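Local coordinates for globin protein (Ramazzottius varieornatus, PDB 5ZIQ) that binds heme as a hexacoordinated globin, and may bind or carry oxygen, as many globins do, at residues 87-92 against 132-137; 107-112 against 158-163. All coordinates share one frame; numbering follows the deposited sequence. Where two conformers were deposited one is given.

Overall arrangement
Both contacts join helices of a globin fold and lie next to one heme. Both are buried; the centre of contact 1 is about 3 Å, and that of contact 2 about 10 Å, from the centre of the chain. Contact 1 holds H88, one of the two axial ligands of the iron. Contact 2 reaches the porphyrin through V112. The centres of the contacts are about 12 Å apart, and their segments alternate along the chain. They touch directly. CE1 of Y92 packs 3.5 Å from OG1 of T161, CB of P91 lies 3.7 Å from CG2 of V112, and L134 and V135 both meet CD1 of I158. Y92 links the two contacts: it touches the heme, L134 and T161.

Contact 1. Residues 87-92 against 132-137; sequences AHITPY and KCLVFA. With HEM (protoporphyrin IX containing Fe), chain E.
L134 meets I89 and Y92 where helix 127-142 packs on helix 79-97 in the globin fold. By the usual globin order these probably correspond to helices G and E, with H88 in the place of the distal histidine.

The contact between the helices is apolar. Methyl CD2 of L134 sits over the centre of the Y92 ring. It lies 3.5 Å from the ring centroid and 9° off the normal, a CH-pi contact made almost squarely on the face. CG of L134 is anti to the backbone N (chi1 179°), which carries the forked end across to helix 79-97. The second branch, CD1, meets CD1 of I89 at 4.1 Å, and these two side chains cross at about a right angle. F38 and M49 pack on both I89 and L134 and extend the apolar core.

Over the opposite face of Y92 lies the heme vinyl carbon CBC, offset toward the rim, 3.3 Å from CE2 of Y92. The ring is therefore held between a leucine methyl and a vinyl group. P91 lies alongside, its CG 3.8 Å from heme methyl CMD.

Metal coordination completes the site. NE2 of H88 binds the iron at 2.1 Å, and H116 supplies the other axial nitrogen. This bis-histidine arrangement makes the heme hexacoordinated. An external ligand such as oxygen would probably have to displace one histidine. The imidazole is fixed at two points, because ND1 of H88 is also hydrogen-bonded to the carbonyl O of A84, one turn earlier. Pyrrole carbon C1D of the heme lies 3.5 Å above the plane of the H88 ring, toward its rim.

Contact 2. Residues 107-112 against 158-163; sequences TNLKRV and ISWTTE. With HEM (protoporphyrin IX containing Fe), chain E; SO4 (sulfate ion), chain G.
Between 107-112 and 158-163 the backbones come nearest at L109 and T161, whose CA atoms are 6.9 Å apart. L109 carries the contact from the first helix. Its CB points at the other helix, and branch CD1 does the touching. CG lies anti to the carbonyl carbon (chi1 -65°), and branch CD1 is anti to CA (chi2 167°), which carries it out toward helix 148-170. CD1 of L109 reaches CZ3 of W160 at 3.9 Å. It approaches the indole obliquely, and the two side chains cross at about a right angle. The same methyl lies 4.1 Å from CB of T161 and also packs against CA of that residue. K164 and I165 continue the surface that receives L109.

In usual globin terms this probably pairs helix F with helix H, on the proximal side of the heme. V112 places CG1 3.7 Å from the meso carbon CHD of the heme. The carbonyl O of V112 accepts a hydrogen bond from ND1 of H116, which is consistent with its fixing the rotation of that axial ligand.

T161 turns its hydroxyl back into its own helix. OG1 of T161 donates to the carbonyl O of I158 at 2.8 Å, with a C=O...donor angle of 122°. That oxygen also accepts from the backbone N of T162, so two donors share it. NE of R111 donates to sulfate O1 at 3.1 Å. NH2 of R111 donates to the same O1 at 2.9 Å, and both bonds are bent. The sulfate sits at the edge of the guanidinium, near its plane, and probably comes from the crystallisation liquor.

Contact 1. Residues 87-92 against 132-137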
loop_
_atom_site.group_PDB
_atom_site.type_symbol
_atom_site.label_atom_id
_atom_site.label_comp_id
_atom_site.label_asym_id
_atom_site.label_seq_id
_atom_site.Cartn_x
_atom_site.Cartn_y
_atom_site.Cartn_z
ATOM N N ALA A 87 7.804 2.584 -4.784
ATOM C CA ALA A 87 6.637 2.505 -5.675
ATOM C C ALA A 87 5.435 1.888 -4.974
ATOM O O ALA A 87 4.300 2.289 -5.230
ATOM C CB ALA A 87 6.973 1.718 -6.942
ATOM N N HIS A 88 5.693 0.984 -4.027
ATOM C CA HIS A 88 4.613 0.259 -3.359
ATOM C C HIS A 88 4.001 0.907 -2.138
ATOM O O HIS A 88 2.871 0.610 -1.765
ATOM C CB HIS A 88 4.979 -1.214 -3.209
ATOM C CG HIS A 88 4.928 -1.881 -4.538
ATOM N ND1 HIS A 88 5.950 -1.754 -5.452
ATOM C CD2 HIS A 88 3.898 -2.451 -5.203
ATOM C CE1 HIS A 88 5.583 -2.269 -6.606
ATOM N NE2 HIS A 88 4.332 -2.688 -6.488
ATOM N N ILE A 89 4.740 1.834 -1.542
ATOM C CA ILE A 89 4.215 2.584 -0.413
ATOM C C ILE A 89 3.668 3.951 -0.859
ATOM O O ILE A 89 2.710 4.449 -0.282
ATOM C CB ILE A 89 5.271 2.721 0.724
ATOM C CG1 ILE A 89 4.671 3.371 1.969
ATOM C CG2 ILE A 89 6.486 3.541 0.308
ATOM C CD1 ILE A 89 3.567 2.573 2.614
ATOM N N THR A 90 4.312 4.558 -1.857
ATOM C CA THR A 90 4.007 5.947 -2.211
ATOM C C THR A 90 2.519 6.179 -2.506
ATOM O O THR A 90 1.968 7.140 -1.986
ATOM C CB THR A 90 4.906 6.463 -3.351
ATOM O OG1 THR A 90 6.253 6.618 -2.868
ATOM C CG2 THR A 90 4.413 7.794 -3.906
ATOM N N PRO A 91 1.870 5.309 -3.312
ATOM C CA PRO A 91 0.453 5.626 -3.612
ATOM C C PRO A 91 -0.459 5.637 -2.380
ATOM O O PRO A 91 -1.446 6.350 -2.365
ATOM C CB PRO A 91 0.039 4.522 -4.604
ATOM C CG PRO A 91 1.308 4.205 -5.302
ATOM C CD PRO A 91 2.340 4.209 -4.184
ATOM N N TYR A 92 -0.141 4.839 -1.356
ATOM C CA TYR A 92 -0.917 4.848 -0.119
ATOM C C TYR A 92 -0.720 6.160 0.617
ATOM O O TYR A 92 -1.676 6.758 1.103
ATOM C CB TYR A 92 -0.535 3.667 0.782
ATOM C CG TYR A 92 -1.012 2.330 0.268
ATOM C CD1 TYR A 92 -2.397 2.012 0.244
ATOM C CD2 TYR A 92 -0.087 1.365 -0.162
ATOM C CE1 TYR A 92 -2.830 0.783 -0.205
ATOM C CE2 TYR A 92 -0.506 0.113 -0.585
ATOM C CZ TYR A 92 -1.881 -0.161 -0.625
ATOM O OH TYR A 92 -2.309 -1.383 -1.062
ATOM N N LYS A 132 -2.616 -7.071 3.222
ATOM C CA LYS A 132 -2.072 -7.723 4.416
ATOM C C LYS A 132 -0.667 -7.225 4.694
ATOM O O LYS A 132 -0.278 -7.121 5.835
ATOM C CB LYS A 132 -2.039 -9.262 4.269
ATOM C CG LYS A 132 -3.317 -9.987 4.693
ATOM C CD LYS A 132 -3.351 -11.441 4.222
ATOM C CE LYS A 132 -2.866 -12.411 5.292
ATOM N NZ LYS A 132 -3.494 -13.737 5.158
ATOM N N CYS A 133 0.082 -6.926 3.638
ATOM C CA CYS A 133 1.464 -6.442 3.778
ATOM C C CYS A 133 1.518 -5.037 4.344
ATOM O O CYS A 133 2.334 -4.762 5.223
ATOM C CB CYS A 133 2.207 -6.521 2.453
ATOM S SG CYS A 133 2.280 -8.212 1.843
ATOM N N LEU A 134 0.637 -4.156 3.854
ATOM C CA LEU A 134 0.504 -2.828 4.439
ATOM C C LEU A 134 0.037 -2.912 5.882
ATOM O O LEU A 134 0.600 -2.248 6.741
ATOM C CB LEU A 134 -0.435 -1.935 3.614
ATOM C CG LEU A 134 -0.630 -0.526 4.182
ATOM C CD1 LEU A 134 0.676 0.249 4.383
ATOM C CD2 LEU A 134 -1.572 0.233 3.251
ATOM N N VAL A 135 -0.973 -3.743 6.149
ATOM C CA VAL A 135 -1.411 -3.967 7.542
ATOM C C VAL A 135 -0.252 -4.429 8.441
ATOM O O VAL A 135 -0.074 -3.918 9.549
ATOM C CB VAL A 135 -2.611 -4.938 7.595
ATOM C CG1 VAL A 135 -2.875 -5.436 9.008
ATOM C CG2 VAL A 135 -3.838 -4.257 7.011
ATOM N N PHE A 136 0.540 -5.377 7.951
ATOM C CA PHE A 136 1.722 -5.840 8.687
ATOM C C PHE A 136 2.661 -4.691 9.029
ATOM O O PHE A 136 3.123 -4.577 10.165
ATOM C CB PHE A 136 2.474 -6.927 7.923
ATOM C CG PHE A 136 3.728 -7.379 8.614
ATOM C CD1 PHE A 136 3.662 -8.155 9.775
ATOM C CD2 PHE A 136 4.977 -7.003 8.123
ATOM C CE1 PHE A 136 4.821 -8.569 10.410
ATOM C CE2 PHE A 136 6.147 -7.413 8.761
ATOM C CZ PHE A 136 6.062 -8.187 9.910
ATOM N N ALA A 137 2.960 -3.854 8.037
ATOM C CA ALA A 137 3.856 -2.727 8.272
ATOM C C ALA A 137 3.253 -1.743 9.266
ATOM O O ALA A 137 3.956 -1.230 10.132
ATOM C CB ALA A 137 4.221 -2.037 6.970
HETATM C CHA HEM E . 4.740 -1.410 -10.485
HETATM C CHB HEM E . 4.284 -5.813 -8.552
HETATM C CHC HEM E . 0.355 -4.146 -6.138
HETATM C CHD HEM E . 2.102 0.327 -6.806
HETATM C C1A HEM E . 4.913 -2.749 -10.231
HETATM C C2A HEM E . 5.778 -3.608 -10.953
HETATM C C3A HEM E . 5.653 -4.853 -10.413
HETATM C C4A HEM E . 4.720 -4.773 -9.351
HETATM C CMA HEM E . 6.395 -6.088 -10.847
HETATM C CAA HEM E . 6.666 -3.198 -12.107
HETATM C CBA HEM E . 8.148 -3.414 -11.774
HETATM C CGA HEM E . 8.594 -2.443 -10.715
HETATM O O1A HEM E . 8.319 -1.228 -10.825
HETATM O O2A HEM E . 9.235 -2.846 -9.724
HETATM C C1B HEM E . 3.123 -5.754 -7.760
HETATM C C2B HEM E . 2.513 -6.884 -7.158
HETATM C C3B HEM E . 1.409 -6.448 -6.480
HETATM C C4B HEM E . 1.353 -4.980 -6.663
HETATM C CMB HEM E . 2.996 -8.311 -7.274
HETATM C CAB HEM E . 0.459 -7.255 -5.703
HETATM C CBB HEM E . 0.919 -8.180 -4.861
HETATM C C1C HEM E . 0.525 -2.775 -6.014
HETATM C C2C HEM E . -0.143 -1.922 -5.132
HETATM C C3C HEM E . 0.382 -0.645 -5.314
HETATM C C4C HEM E . 1.373 -0.727 -6.320
HETATM C CMC HEM E . -1.225 -2.319 -4.163
HETATM C CAC HEM E . 0.032 0.605 -4.618
HETATM C CBC HEM E . -1.001 0.695 -3.805
HETATM C C1D HEM E . 2.922 0.178 -7.923
HETATM C C2D HEM E . 3.487 1.353 -8.609
HETATM C C3D HEM E . 4.220 0.873 -9.631
HETATM C C4D HEM E . 4.095 -0.595 -9.570
HETATM C CMD HEM E . 3.271 2.802 -8.226
HETATM C CAD HEM E . 5.006 1.686 -10.642
HETATM C CBD HEM E . 4.190 1.765 -11.926
HETATM C CGD HEM E . 4.910 2.559 -12.987
HETATM O O1D HEM E . 5.868 3.293 -12.666
HETATM O O2D HEM E . 4.546 2.486 -14.187
HETATM N NA HEM E . 4.246 -3.481 -9.280
HETATM N NB HEM E . 2.389 -4.684 -7.450
HETATM N NC HEM E . 1.422 -2.028 -6.729
HETATM N ND HEM E . 3.314 -0.964 -8.530
HETATM FE FE HEM E . 2.865 -2.750 -8.028
#

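Contact 2. Residues 107-112 against 158-163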
loop_
_atom_site.group_PDB
_atom_site.type_symbol
_atom_site.label_atom_id
_atom_site.label_comp_id
_atom_site.label_asym_id
_atom_site.label_seq_id
_atom_site.Cartn_x
_atom_site.Cartn_y
_atom_site.Cartn_z
ATOM N N THR A 107 -8.147 9.591 -9.563
ATOM C CA THR A 107 -7.213 9.636 -10.694
ATOM C C THR A 107 -5.933 8.854 -10.337
ATOM O O THR A 107 -5.466 7.997 -11.107
ATOM C CB THR A 107 -6.878 11.103 -11.024
ATOM O OG1 THR A 107 -8.061 11.744 -11.519
ATOM C CG2 THR A 107 -5.735 11.206 -12.078
ATOM N N ASN A 108 -5.405 9.113 -9.146
ATOM C CA ASN A 108 -4.124 8.525 -8.750
ATOM C C ASN A 108 -4.231 7.026 -8.542
ATOM O O ASN A 108 -3.373 6.274 -9.020
ATOM C CB ASN A 108 -3.589 9.213 -7.495
ATOM C CG ASN A 108 -3.130 10.632 -7.758
ATOM O OD1 ASN A 108 -2.783 10.986 -8.888
ATOM N ND2 ASN A 108 -3.137 11.457 -6.716
ATOM N N LEU A 109 -5.294 6.580 -7.860
ATOM C CA LEU A 109 -5.450 5.147 -7.608
ATOM C C LEU A 109 -5.764 4.366 -8.876
ATOM O O LEU A 109 -5.231 3.266 -9.077
ATOM C CB LEU A 109 -6.480 4.886 -6.517
ATOM C CG LEU A 109 -6.082 5.403 -5.125
ATOM C CD1 LEU A 109 -7.318 5.349 -4.241
ATOM C CD2 LEU A 109 -4.915 4.596 -4.534
ATOM N N LYS A 110 -6.611 4.911 -9.753
ATOM C CA LYS A 110 -6.887 4.193 -11.004
ATOM C C LYS A 110 -5.631 4.096 -11.871
ATOM O O LYS A 110 -5.406 3.065 -12.498
ATOM C CB LYS A 110 -8.054 4.832 -11.778
ATOM C CG LYS A 110 -9.386 4.694 -11.049
ATOM C CD LYS A 110 -10.502 5.471 -11.722
ATOM C CE LYS A 110 -11.676 5.629 -10.774
ATOM N NZ LYS A 110 -12.811 6.344 -11.419
ATOM N N ARG A 111 -4.778 5.128 -11.861
ATOM C CA ARG A 111 -3.500 5.039 -12.577
ATOM C C ARG A 111 -2.629 3.860 -12.083
ATOM O O ARG A 111 -2.082 3.113 -12.901
ATOM C CB ARG A 111 -2.721 6.343 -12.477
ATOM C CG ARG A 111 -1.325 6.253 -13.101
ATOM C CD ARG A 111 -0.656 7.587 -13.269
ATOM N NE ARG A 111 -1.271 8.307 -14.372
ATOM C CZ ARG A 111 -1.957 9.439 -14.265
ATOM N NH1 ARG A 111 -2.135 10.025 -13.086
ATOM N NH2 ARG A 111 -2.475 9.983 -15.360
ATOM N N VAL A 112 -2.546 3.671 -10.762
ATOM C CA VAL A 112 -1.762 2.561 -10.188
ATOM C C VAL A 112 -2.268 1.247 -10.781
ATOM O O VAL A 112 -1.479 0.411 -11.220
ATOM C CB VAL A 112 -1.906 2.518 -8.653
ATOM C CG1 VAL A 112 -1.291 1.252 -8.071
ATOM C CG2 VAL A 112 -1.264 3.744 -8.016
ATOM N N ILE A 158 -8.133 0.749 3.449
ATOM C CA ILE A 158 -7.275 -0.048 2.550
ATOM C C ILE A 158 -8.142 -0.804 1.539
ATOM O O ILE A 158 -7.804 -0.827 0.350
ATOM C CB ILE A 158 -6.347 -1.006 3.333
ATOM C CG1 ILE A 158 -5.346 -0.193 4.164
ATOM C CG2 ILE A 158 -5.601 -1.951 2.386
ATOM C CD1 ILE A 158 -4.577 -1.017 5.176
ATOM N N SER A 159 -9.250 -1.390 1.999
ATOM C CA SER A 159 -10.186 -2.079 1.087
ATOM C C SER A 159 -10.698 -1.153 -0.016
ATOM O O SER A 159 -10.711 -1.524 -1.189
ATOM C CB SER A 159 -11.368 -2.678 1.853
ATOM O OG SER A 159 -10.933 -3.778 2.621
ATOM N N TRP A 160 -11.076 0.063 0.370
ATOM C CA TRP A 160 -11.611 1.032 -0.578
ATOM C C TRP A 160 -10.535 1.404 -1.611
ATOM O O TRP A 160 -10.813 1.431 -2.822
ATOM C CB TRP A 160 -12.127 2.245 0.181
ATOM C CG TRP A 160 -12.677 3.339 -0.682
ATOM C CD1 TRP A 160 -13.977 3.483 -1.097
ATOM C CD2 TRP A 160 -11.960 4.446 -1.216
ATOM N NE1 TRP A 160 -14.104 4.618 -1.871
ATOM C CE2 TRP A 160 -12.886 5.230 -1.949
ATOM C CE3 TRP A 160 -10.617 4.865 -1.146
ATOM C CZ2 TRP A 160 -12.519 6.401 -2.617
ATOM C CZ3 TRP A 160 -10.254 6.033 -1.810
ATOM C CH2 TRP A 160 -11.199 6.786 -2.539
ATOM N N THR A 161 -9.303 1.660 -1.157
ATOM C CA THR A 161 -8.228 1.932 -2.128
ATOM C C THR A 161 -8.020 0.781 -3.106
ATOM O O THR A 161 -7.823 1.036 -4.296
ATOM C CB THR A 161 -6.856 2.301 -1.487
ATOM O OG1 THR A 161 -6.289 1.177 -0.791
ATOM C CG2 THR A 161 -7.009 3.473 -0.544
ATOM N N THR A 162 -8.055 -0.469 -2.628
ATOM C CA THR A 162 -7.879 -1.639 -3.528
ATOM C C THR A 162 -8.947 -1.691 -4.604
ATOM O O THR A 162 -8.640 -1.997 -5.772
ATOM C CB THR A 162 -7.903 -2.944 -2.733
ATOM O OG1 THR A 162 -6.773 -2.944 -1.882
ATOM C CG2 THR A 162 -7.839 -4.218 -3.649
ATOM N N GLU A 163 -10.189 -1.415 -4.207
ATOM C CA GLU A 163 -11.284 -1.379 -5.159
ATOM C C GLU A 163 -11.013 -0.359 -6.271
ATOM O O GLU A 163 -11.244 -0.658 -7.444
ATOM C CB GLU A 163 -12.605 -1.132 -4.438
ATOM C CG GLU A 163 -13.838 -1.508 -5.247
ATOM C CD GLU A 163 -14.298 -0.426 -6.204
ATOM O OE1 GLU A 163 -14.667 -0.784 -7.349
ATOM O OE2 GLU A 163 -14.309 0.770 -5.816
HETATM C CHA HEM E . 4.740 -1.410 -10.485
HETATM C CHB HEM E . 4.284 -5.813 -8.552
HETATM C CHC HEM E . 0.355 -4.146 -6.138
HETATM C CHD HEM E . 2.102 0.327 -6.806
HETATM C C1A HEM E . 4.913 -2.749 -10.231
HETATM C C2A HEM E . 5.778 -3.608 -10.953
HETATM C C3A HEM E . 5.653 -4.853 -10.413
HETATM C C4A HEM E . 4.720 -4.773 -9.351
HETATM C CMA HEM E . 6.395 -6.088 -10.847
HETATM C CAA HEM E . 6.666 -3.198 -12.107
HETATM C CBA HEM E . 8.148 -3.414 -11.774
HETATM C CGA HEM E . 8.594 -2.443 -10.715
HETATM O O1A HEM E . 8.319 -1.228 -10.825
HETATM O O2A HEM E . 9.235 -2.846 -9.724
HETATM C C1B HEM E . 3.123 -5.754 -7.760
HETATM C C2B HEM E . 2.513 -6.884 -7.158
HETATM C C3B HEM E . 1.409 -6.448 -6.480
HETATM C C4B HEM E . 1.353 -4.980 -6.663
HETATM C CMB HEM E . 2.996 -8.311 -7.274
HETATM C CAB HEM E . 0.459 -7.255 -5.703
HETATM C CBB HEM E . 0.919 -8.180 -4.861
HETATM C C1C HEM E . 0.525 -2.775 -6.014
HETATM C C2C HEM E . -0.143 -1.922 -5.132
HETATM C C3C HEM E . 0.382 -0.645 -5.314
HETATM C C4C HEM E . 1.373 -0.727 -6.320
HETATM C CMC HEM E . -1.225 -2.319 -4.163
HETATM C CAC HEM E . 0.032 0.605 -4.618
HETATM C CBC HEM E . -1.001 0.695 -3.805
HETATM C C1D HEM E . 2.922 0.178 -7.923
HETATM C C2D HEM E . 3.487 1.353 -8.609
HETATM C C3D HEM E . 4.220 0.873 -9.631
HETATM C C4D HEM E . 4.095 -0.595 -9.570
HETATM C CMD HEM E . 3.271 2.802 -8.226
HETATM C CAD HEM E . 5.006 1.686 -10.642
HETATM C CBD HEM E . 4.190 1.765 -11.926
HETATM C CGD HEM E . 4.910 2.559 -12.987
HETATM O O1D HEM E . 5.868 3.293 -12.666
HETATM O O2D HEM E . 4.546 2.486 -14.187
HETATM N NA HEM E . 4.246 -3.481 -9.280
HETATM N NB HEM E . 2.389 -4.684 -7.450
HETATM N NC HEM E . 1.422 -2.028 -6.729
HETATM N ND HEM E . 3.314 -0.964 -8.530
HETATM FE FE HEM E . 2.865 -2.750 -8.028
HETATM S S SO4 G . -1.312 6.930 -17.864
HETATM O O1 SO4 G . -2.378 7.751 -17.247
HETATM O O2 SO4 G . -1.185 5.643 -17.144
HETATM O O3 SO4 G . -1.662 6.667 -19.281
HETATM O O4 SO4 G . -0.019 7.656 -17.784
#